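Local coordinates for hypothetical conserved protein (Geobacillus kaustophilus, PDB 2R5X) that is of unknown function but belongs to the YugN-like family, folding as an antiparallel sheet packed against helices, at residues 29-34 with 40-45. The protein carries 1 engineered substitution. Sequence-based numbering, arbitrary orientation.
Sequences FVRAAQ and VTYDRK
The short edge strand 30-32 pairs antiparallel with strand 39-48 at the border of the sheet, where V30 and D43 form a hydrogen-bonded pair: V30 N to D43 O is 2.9 Å and D43 N to V30 O 2.8 Å. Beyond the non-hydrogen-bonded pair R31 and Y42, A32 N donates to T41 O, and a water bridges the strands, 2.7 Å from A32 O and accepting from T41 N. F29 packs its ring against Y42 and R44. With chi1 at -70° its CG stands beside the backbone N, which brings CD1 to 3.7 Å from Y42 CB, while R44 CB sits over one ring face in a CH-pi contact, 4.0 Å from the centroid. The two strands form a beta hairpin of the antiparallel sheet, and V108 and V112 of helix 99-117 also touch this large apolar ring; an alanine here would probably leave a gap between sheet and helix and deprive R44 CB of its aromatic partner. In one of its two conformers R31 lies alongside Y42, NE 3.5 Å from CE1 with guanidinium and ring planes 76° apart; there both polar ends reach D21 of helix 17-26, R31 by a salt bridge and Y42 through its hydroxyl. On the other face, small A32 suits the close approach of D43, whose OD2 lies 3.4 Å from A32 CB and forms a salt bridge with R56.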
loop_
_atom_site.group_PDB
_atom_site.type_symbol
_atom_site.label_atom_id
_atom_site.label_comp_id
_atom_site.label_asym_id
_atom_site.label_seq_id
_atom_site.Cartn_x
_atom_site.Cartn_y
_atom_site.Cartn_z
ATOM N N PHE A 29 -2.649 1.556 7.630
ATOM C CA PHE A 29 -2.818 0.360 6.800
ATOM C C PHE A 29 -2.924 -0.879 7.677
ATOM O O PHE A 29 -2.293 -0.956 8.732
ATOM C CB PHE A 29 -1.639 0.176 5.833
ATOM C CG PHE A 29 -1.572 1.195 4.731
ATOM C CD1 PHE A 29 -2.030 0.886 3.449
ATOM C CD2 PHE A 29 -1.021 2.451 4.961
ATOM C CE1 PHE A 29 -1.967 1.819 2.429
ATOM C CE2 PHE A 29 -0.947 3.392 3.945
ATOM C CZ PHE A 29 -1.418 3.084 2.677
ATOM N N VAL A 30 -3.727 -1.846 7.241
ATOM C CA VAL A 30 -3.719 -3.184 7.843
ATOM C C VAL A 30 -3.278 -4.201 6.781
ATOM O O VAL A 30 -3.439 -3.945 5.582
ATOM C CB VAL A 30 -5.097 -3.575 8.452
ATOM C CG1 VAL A 30 -5.499 -2.591 9.549
ATOM C CG2 VAL A 30 -6.186 -3.672 7.377
ATOM N N ARG A 31 -2.722 -5.322 7.175
ATOM C CA ARG A 31 -2.348 -6.350 6.234
ATOM C C ARG A 31 -3.540 -6.931 5.550
ATOM O O ARG A 31 -4.540 -7.103 6.153
ATOM C CB ARG A 31 -1.658 -7.475 6.933
ATOM C CG ARG A 31 -0.222 -7.299 7.095
ATOM C CD ARG A 31 0.559 -7.471 5.833
ATOM N NE ARG A 31 1.898 -7.576 6.292
ATOM C CZ ARG A 31 2.595 -8.677 6.263
ATOM N NH1 ARG A 31 3.793 -8.694 6.771
ATOM N NH2 ARG A 31 2.100 -9.724 5.674
ATOM N N ALA A 32 -3.402 -7.234 4.291
ATOM C CA ALA A 32 -4.493 -7.805 3.520
ATOM C C ALA A 32 -3.961 -8.936 2.661
ATOM O O ALA A 32 -2.747 -9.153 2.605
ATOM C CB ALA A 32 -5.149 -6.735 2.657
ATOM N N ALA A 33 -4.878 -9.655 2.006
ATOM C CA ALA A 33 -4.560 -10.755 1.075
ATOM C C ALA A 33 -3.454 -11.665 1.589
ATOM O O ALA A 33 -2.488 -11.952 0.882
ATOM C CB ALA A 33 -4.216 -10.214 -0.305
ATOM N N GLN A 34 -3.603 -12.106 2.832
ATOM C CA GLN A 34 -2.511 -12.773 3.541
ATOM C C GLN A 34 -2.316 -14.236 3.149
ATOM O O GLN A 34 -1.417 -14.905 3.654
ATOM C CB GLN A 34 -2.666 -12.610 5.054
ATOM C CG GLN A 34 -2.468 -11.183 5.523
ATOM C CD GLN A 34 -2.645 -11.016 7.012
ATOM O OE1 GLN A 34 -1.672 -11.030 7.763
ATOM N NE2 GLN A 34 -3.890 -10.853 7.451
ATOM N N VAL A 40 3.408 -9.183 -0.126
ATOM C CA VAL A 40 2.803 -8.558 1.054
ATOM C C VAL A 40 1.895 -7.426 0.591
ATOM O O VAL A 40 2.245 -6.678 -0.317
ATOM C CB VAL A 40 3.844 -8.053 2.109
ATOM C CG1 VAL A 40 4.592 -9.225 2.727
ATOM C CG2 VAL A 40 4.820 -7.023 1.516
ATOM N N THR A 41 0.735 -7.311 1.230
ATOM C CA THR A 41 -0.304 -6.382 0.817
ATOM C C THR A 41 -0.829 -5.617 2.026
ATOM O O THR A 41 -1.057 -6.202 3.088
ATOM C CB THR A 41 -1.471 -7.144 0.155
ATOM O OG1 THR A 41 -0.962 -7.975 -0.895
ATOM C CG2 THR A 41 -2.481 -6.190 -0.426
ATOM N N TYR A 42 -1.018 -4.308 1.859
ATOM C CA TYR A 42 -1.540 -3.456 2.922
ATOM C C TYR A 42 -2.684 -2.619 2.393
ATOM O O TYR A 42 -2.558 -1.994 1.344
ATOM C CB TYR A 42 -0.460 -2.513 3.440
ATOM C CG TYR A 42 0.818 -3.182 3.853
ATOM C CD1 TYR A 42 1.024 -3.577 5.172
ATOM C CD2 TYR A 42 1.833 -3.414 2.923
ATOM C CE1 TYR A 42 2.221 -4.171 5.556
ATOM C CE2 TYR A 42 3.013 -4.030 3.288
ATOM C CZ TYR A 42 3.204 -4.400 4.604
ATOM O OH TYR A 42 4.385 -4.998 4.958
ATOM N N ASP A 43 -3.795 -2.601 3.122
ATOM C CA ASP A 43 -4.970 -1.838 2.704
ATOM C C ASP A 43 -5.287 -0.755 3.715
ATOM O O ASP A 43 -5.239 -0.999 4.918
ATOM C CB ASP A 43 -6.200 -2.741 2.585
ATOM C CG ASP A 43 -6.221 -3.551 1.311
ATOM O OD1 ASP A 43 -5.331 -3.372 0.455
ATOM O OD2 ASP A 43 -7.148 -4.379 1.171
ATOM N N ARG A 44 -5.610 0.436 3.224
ATOM C CA ARG A 44 -6.222 1.458 4.066
ATOM C C ARG A 44 -7.612 1.731 3.531
ATOM O O ARG A 44 -7.779 2.126 2.373
ATOM C CB ARG A 44 -5.400 2.741 4.109
ATOM C CG ARG A 44 -5.968 3.748 5.092
ATOM C CD ARG A 44 -5.162 5.012 5.133
ATOM N NE ARG A 44 -5.913 6.074 5.795
ATOM C CZ ARG A 44 -5.363 7.104 6.427
ATOM N NH1 ARG A 44 -4.047 7.219 6.502
ATOM N NH2 ARG A 44 -6.136 8.020 6.992
ATOM N N LYS A 45 -8.602 1.503 4.383
ATOM C CA LYS A 45 -10.001 1.547 3.979
ATOM C C LYS A 45 -10.614 2.916 4.202
ATOM O O LYS A 45 -10.393 3.558 5.232
ATOM C CB LYS A 45 -10.809 0.490 4.735
ATOM C CG LYS A 45 -10.449 -0.942 4.388
ATOM C CD LYS A 45 -10.944 -1.901 5.469
ATOM C CE LYS A 45 -10.786 -3.362 5.055
ATOM N NZ LYS A 45 -9.367 -3.782 4.823
HETATM O O HOH W 1 -0.110 -9.454 3.267
HETATM O O HOH W 2 -0.576 -10.384 -0.233
#